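Local coordinates for DSBA-like thioredoxin domain-containing protein (Nitrosomonas europaea, PDB 2IN3) that probably acts as a thiol-disulfide oxidoreductase of the DsbA family, FrnE-like subfamily, and is a putative protein disulfide isomerase, at residues 14-19 with 95-100; 41-46 with 110-115. All coordinates share one frame; numbering follows the deposited sequence.

Contact 1 of 2, residues 14-19 with 95-100. With PO4 (phosphate ion), chain B.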
loop_
_atom_site.group_PDB
_atom_site.type_symbol
_atom_site.label_atom_id
_atom_site.label_comp_id
_atom_site.label_asym_id
_atom_site.label_seq_id
_atom_site.Cartn_x
_atom_site.Cartn_y
_atom_site.Cartn_z
ATOM N N ALA A 14 -0.760 -2.025 -3.962
ATOM C CA ALA A 14 -1.582 -1.528 -2.848
ATOM C C ALA A 14 -1.496 -0.031 -2.724
ATOM O O ALA A 14 -0.561 0.591 -3.239
ATOM C CB ALA A 14 -1.194 -2.191 -1.554
ATOM N N ASP A 15 -2.485 0.535 -2.058
ATOM C CA ASP A 15 -2.551 1.955 -1.782
ATOM C C ASP A 15 -2.803 2.096 -0.281
ATOM O O ASP A 15 -3.693 1.422 0.249
ATOM C CB ASP A 15 -3.743 2.540 -2.549
ATOM C CG ASP A 15 -3.802 4.048 -2.463
ATOM O OD1 ASP A 15 -3.968 4.581 -1.341
ATOM O OD2 ASP A 15 -3.662 4.712 -3.525
ATOM N N PRO A 16 -2.031 2.962 0.409
ATOM C CA PRO A 16 -2.194 3.219 1.853
ATOM C C PRO A 16 -3.624 3.652 2.248
ATOM O O PRO A 16 -4.014 3.466 3.402
ATOM C CB PRO A 16 -1.271 4.423 2.104
ATOM C CG PRO A 16 -0.328 4.442 0.998
ATOM C CD PRO A 16 -0.984 3.816 -0.184
HETATM N N MSE A 17 -4.372 4.256 1.320
HETATM C CA MSE A 17 -5.776 4.648 1.601
HETATM C C MSE A 17 -6.831 3.706 1.041
HETATM O O MSE A 17 -7.969 4.107 0.823
HETATM C CB MSE A 17 -6.059 6.091 1.143
HETATM C CG MSE A 17 -5.169 7.091 1.877
HETATM SE SE MSE A 17 -5.082 8.825 1.021
HETATM C CE MSE A 17 -6.752 9.619 1.662
ATOM N N CYS A 18 -6.440 2.452 0.864
ATOM C CA CYS A 18 -7.326 1.357 0.546
ATOM C C CYS A 18 -7.551 0.508 1.821
ATOM O O CYS A 18 -6.589 0.030 2.418
ATOM C CB CYS A 18 -6.687 0.531 -0.565
ATOM S SG CYS A 18 -7.450 -1.098 -0.808
ATOM N N SER A 19 -8.810 0.376 2.256
ATOM C CA SER A 19 -9.109 -0.198 3.569
ATOM C C SER A 19 -8.818 -1.687 3.611
ATOM O O SER A 19 -8.320 -2.173 4.601
ATOM C CB SER A 19 -10.534 0.116 4.034
ATOM O OG SER A 19 -11.515 -0.380 3.133
ATOM N N PRO A 95 -0.342 11.623 -3.041
ATOM C CA PRO A 95 0.814 11.954 -2.203
ATOM C C PRO A 95 1.315 10.819 -1.293
ATOM O O PRO A 95 2.521 10.657 -1.163
ATOM C CB PRO A 95 0.314 13.145 -1.384
ATOM C CG PRO A 95 -0.647 13.830 -2.339
ATOM C CD PRO A 95 -1.404 12.639 -2.888
ATOM N N ALA A 96 0.409 10.041 -0.696
ATOM C CA ALA A 96 0.836 8.950 0.161
ATOM C C ALA A 96 1.555 7.895 -0.685
ATOM O O ALA A 96 2.577 7.363 -0.264
ATOM C CB ALA A 96 -0.361 8.332 0.911
ATOM N N CYS A 97 1.014 7.578 -1.853
ATOM C CA CYS A 97 1.726 6.672 -2.785
ATOM C C CYS A 97 3.140 7.182 -3.107
ATOM O O CYS A 97 4.116 6.422 -3.062
ATOM C CB CYS A 97 0.929 6.494 -4.070
ATOM S SG CYS A 97 -0.541 5.554 -3.848
ATOM N N ARG A 98 3.251 8.478 -3.442
ATOM C CA ARG A 98 4.532 9.108 -3.683
ATOM C C ARG A 98 5.475 9.072 -2.460
ATOM O O ARG A 98 6.697 9.030 -2.621
ATOM C CB ARG A 98 4.348 10.554 -4.203
ATOM C CG ARG A 98 5.637 11.299 -4.515
ATOM C CD ARG A 98 5.404 12.462 -5.508
ATOM N NE ARG A 98 4.127 13.165 -5.375
ATOM C CZ ARG A 98 3.966 14.383 -4.845
ATOM N NH1 ARG A 98 2.749 14.902 -4.798
ATOM N NH2 ARG A 98 4.993 15.075 -4.346
ATOM N N GLY A 99 4.922 9.092 -1.255
ATOM C CA GLY A 99 5.775 9.030 -0.051
ATOM C C GLY A 99 6.440 7.674 0.031
ATOM O O GLY A 99 7.636 7.558 0.349
ATOM N N VAL A 100 5.653 6.653 -0.273
ATOM C CA VAL A 100 6.133 5.267 -0.270
ATOM C C VAL A 100 7.258 5.108 -1.346
ATOM O O VAL A 100 8.326 4.575 -1.053
ATOM C CB VAL A 100 4.976 4.277 -0.494
ATOM C CG1 VAL A 100 5.519 2.848 -0.715
ATOM C CG2 VAL A 100 3.949 4.363 0.697
HETATM P P PO4 B . -11.984 1.412 0.057
HETATM O O1 PO4 B . -13.397 1.924 0.089
HETATM O O2 PO4 B . -11.176 1.995 -1.083
HETATM O O3 PO4 B . -11.334 1.698 1.375
HETATM O O4 PO4 B . -12.071 -0.084 -0.234
#

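Contact 2 of 2, residues 41-46 with 110-115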
loop_
_atom_site.group_PDB
_atom_site.type_symbol
_atom_site.label_atom_id
_atom_site.label_comp_id
_atom_site.label_asym_id
_atom_site.label_seq_id
_atom_site.Cartn_x
_atom_site.Cartn_y
_atom_site.Cartn_z
ATOM N N VAL A 41 10.148 -9.160 -1.836
ATOM C CA VAL A 41 8.782 -8.621 -1.711
ATOM C C VAL A 41 8.880 -7.104 -1.773
ATOM O O VAL A 41 9.629 -6.496 -1.001
ATOM C CB VAL A 41 8.017 -9.080 -0.427
ATOM C CG1 VAL A 41 6.565 -8.621 -0.522
ATOM C CG2 VAL A 41 8.024 -10.627 -0.278
ATOM N N LYS A 42 8.189 -6.500 -2.746
ATOM C CA LYS A 42 8.329 -5.055 -3.000
ATOM C C LYS A 42 6.950 -4.414 -3.156
ATOM O O LYS A 42 6.012 -5.102 -3.463
ATOM C CB LYS A 42 9.152 -4.818 -4.258
ATOM C CG LYS A 42 10.610 -5.291 -4.194
ATOM C CD LYS A 42 11.361 -5.108 -5.516
ATOM C CE LYS A 42 11.634 -3.668 -5.833
ATOM N NZ LYS A 42 12.606 -3.540 -6.985
ATOM N N ILE A 43 6.827 -3.101 -2.939
ATOM C CA ILE A 43 5.506 -2.450 -3.076
ATOM C C ILE A 43 5.498 -1.678 -4.389
ATOM O O ILE A 43 6.478 -0.990 -4.715
ATOM C CB ILE A 43 5.180 -1.469 -1.904
ATOM C CG1 ILE A 43 5.116 -2.215 -0.579
ATOM C CG2 ILE A 43 3.785 -0.758 -2.120
ATOM C CD1 ILE A 43 4.757 -1.322 0.614
HETATM N N MSE A 44 4.401 -1.819 -5.136
HETATM C CA MSE A 44 4.096 -0.984 -6.292
HETATM C C MSE A 44 2.791 -0.235 -5.956
HETATM O O MSE A 44 1.680 -0.780 -6.097
HETATM C CB MSE A 44 3.956 -1.830 -7.569
HETATM C CG MSE A 44 4.076 -1.001 -8.849
HETATM SE SE MSE A 44 3.820 -2.068 -10.476
HETATM C CE MSE A 44 5.599 -2.871 -10.556
ATOM N N PRO A 45 2.915 1.002 -5.449
ATOM C CA PRO A 45 1.708 1.760 -5.096
ATOM C C PRO A 45 0.745 1.924 -6.303
ATOM O O PRO A 45 1.170 2.329 -7.390
ATOM C CB PRO A 45 2.279 3.131 -4.644
ATOM C CG PRO A 45 3.663 2.768 -4.118
ATOM C CD PRO A 45 4.143 1.771 -5.142
ATOM N N GLY A 46 -0.532 1.587 -6.099
ATOM C CA GLY A 46 -1.563 1.684 -7.156
ATOM C C GLY A 46 -2.906 1.202 -6.600
ATOM O O GLY A 46 -3.000 0.811 -5.405
ATOM N N LYS A 110 12.808 0.168 4.589
ATOM C CA LYS A 110 11.793 0.906 5.353
ATOM C C LYS A 110 10.484 1.141 4.611
ATOM O O LYS A 110 9.556 1.775 5.158
ATOM C CB LYS A 110 12.347 2.229 5.841
ATOM C CG LYS A 110 13.409 2.029 6.907
ATOM C CD LYS A 110 13.992 3.310 7.385
ATOM C CE LYS A 110 15.083 2.991 8.392
ATOM N NZ LYS A 110 15.749 4.215 8.861
ATOM N N VAL A 111 10.389 0.601 3.398
ATOM C CA VAL A 111 9.170 0.745 2.584
ATOM C C VAL A 111 7.892 0.137 3.229
ATOM O O VAL A 111 6.846 0.811 3.315
ATOM C CB VAL A 111 9.375 0.194 1.161
ATOM C CG1 VAL A 111 8.053 0.196 0.373
ATOM C CG2 VAL A 111 10.428 1.030 0.432
ATOM N N PHE A 112 7.932 -1.133 3.622
ATOM C CA PHE A 112 6.735 -1.717 4.247
ATOM C C PHE A 112 6.346 -1.055 5.596
ATOM O O PHE A 112 5.156 -0.753 5.828
ATOM C CB PHE A 112 6.835 -3.250 4.367
ATOM C CG PHE A 112 6.475 -3.976 3.092
ATOM C CD1 PHE A 112 7.426 -4.157 2.090
ATOM C CD2 PHE A 112 5.170 -4.427 2.878
ATOM C CE1 PHE A 112 7.094 -4.831 0.883
ATOM C CE2 PHE A 112 4.828 -5.103 1.672
ATOM C CZ PHE A 112 5.801 -5.293 0.685
ATOM N N PRO A 113 7.320 -0.823 6.477
ATOM C CA PRO A 113 7.015 -0.052 7.706
ATOM C C PRO A 113 6.424 1.341 7.430
ATOM O O PRO A 113 5.495 1.742 8.136
ATOM C CB PRO A 113 8.383 0.110 8.350
ATOM C CG PRO A 113 9.119 -1.094 7.913
ATOM C CD PRO A 113 8.725 -1.273 6.474
ATOM N N PHE A 114 6.941 2.070 6.428
ATOM C CA PHE A 114 6.385 3.398 6.100
ATOM C C PHE A 114 4.933 3.338 5.566
ATOM O O PHE A 114 4.076 4.139 5.958
ATOM C CB PHE A 114 7.271 4.131 5.099
ATOM C CG PHE A 114 6.864 5.564 4.854
ATOM C CD1 PHE A 114 7.038 6.536 5.852
ATOM C CD2 PHE A 114 6.367 5.956 3.619
ATOM C CE1 PHE A 114 6.677 7.865 5.624
ATOM C CE2 PHE A 114 6.002 7.298 3.396
ATOM C CZ PHE A 114 6.145 8.235 4.392
ATOM N N PHE A 115 4.663 2.377 4.692
ATOM C CA PHE A 115 3.324 2.157 4.147
ATOM C C PHE A 115 2.358 1.908 5.340
ATOM O O PHE A 115 1.249 2.495 5.430
ATOM C CB PHE A 115 3.368 0.928 3.250
ATOM C CG PHE A 115 2.097 0.669 2.483
ATOM C CD1 PHE A 115 2.049 0.982 1.130
ATOM C CD2 PHE A 115 0.970 0.100 3.093
ATOM C CE1 PHE A 115 0.908 0.758 0.363
ATOM C CE2 PHE A 115 -0.210 -0.134 2.320
ATOM C CZ PHE A 115 -0.219 0.208 0.957
#

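Contact 1 of 2, residues 14-19 with 95-100
P16 and D15, in the loop that leads from strand 9-14 to helix 19-35, rest on helix 94-106; this loop is the place where a thioredoxin fold carries its CxxC motif, and C18, at the N-cap of helix 19-35, fits the first cysteine of such a motif together with C21. The pyrrolidine ring of P16 faces the helix with its outer rim. Its CG lies 3.9 Å from CB of A96 and 4.3 Å from CG2 of V100, one turn further on, while the neighbouring CD meets SG of C97 at 4.1 Å. A rigid ring against a bare methyl and a branched valine makes a close apolar fit, and the small A96 lets the loop come near the helix backbone. D15 does two jobs with one carboxylate. Its CG stands anti to the backbone N (chi1 -173°), which brings OD2 to within 3.2 Å of SG of C97. The other oxygen, OD1, turns back on its own chain and accepts the backbone N-H of M17 through its anti lone pair, at 2.7 Å and 156°. That bond closes an Asx turn, which overlaps the type I turn from D15 to C18, so the carboxylate is anchored in the loop while its second oxygen is left beside the cysteine sulfur. Beyond the turn, where helix 19-35 starts, a phosphate ion probably left from crystallisation is gripped twice by S19 and also by H67: O3 of the phosphate accepts from N of S19 at 3.0 Å and from OG of S19 at 2.7 Å.

Contact 2 of 2, residues 41-46 with 110-115
Strand 40-45, an outermost strand of the thioredoxin-like sheet, is covered here by the first turn of helix 111-123, and the contact is a hydrophobic strand-to-helix layer centred on I43. The short axes of 41-45 and 111-115 pass 9.3 Å apart at 45°. I43 points at the helix and divides its branches among three residues. Its CG1 sits over one face of the F112 ring, 3.6 Å from the centroid and 20° off the normal, a CH-pi contact displaced toward the rim at CZ. With CG1 anti to the carbonyl carbon (chi1 -62°) and the chain extended beyond it, CD1 reaches on between V111 and F115, touching CG1 of V111 and CD1 of F115, each at 3.6 Å. CG2 of I43, the other branch, is 4.1 Å from both CD1 and CE1 of F115. Isoleucine suits this place, since its long arm lies over the F112 ring and goes on to V111 and F115, while the short branch adds to the F115 contact; beta-branching also fits the extended backbone. F112 reaches back along the strand to V41: CZ meets CG1 of V41 at 3.6 Å, and CE1 lies 3.6 Å from the carbonyl O of V41, which approaches the ring at its edge, near the ring plane. The polarised C-H edge of a phenylalanine tolerates an oxygen there, while its face takes the aliphatic carbon. K42, between the two apolar residues, directs its CB away from the helix, as expected one residue on along a strand. Around this core, F112 also packs on I28 and R32 of helix 19-35, V111 on V100 and S104 of helix 94-106, and F115 on A14 at the end of strand 9-14, to which strand 40-45 pairs in parallel.

From the N terminus the chain runs through strand 9-14 into the loop 14-19, then through helix 19-35 to strand 40-45, by way of helix 58-75 to helix 94-106 and finally to helix 111-123. Contact 1 closes the long loop from 14-19 to 95-100, and contact 2 closes the one from 41-46 to 110-115; since their segments alternate, the two closures cross and neither nests in the other. They meet directly: O of A14 probably accepts a hydrogen bond from N of G46, and F115 packs on P16. Together they tie helix 94-106 to the loop holding the presumed CxxC motif and helix 111-123 to the edge strand 40-45.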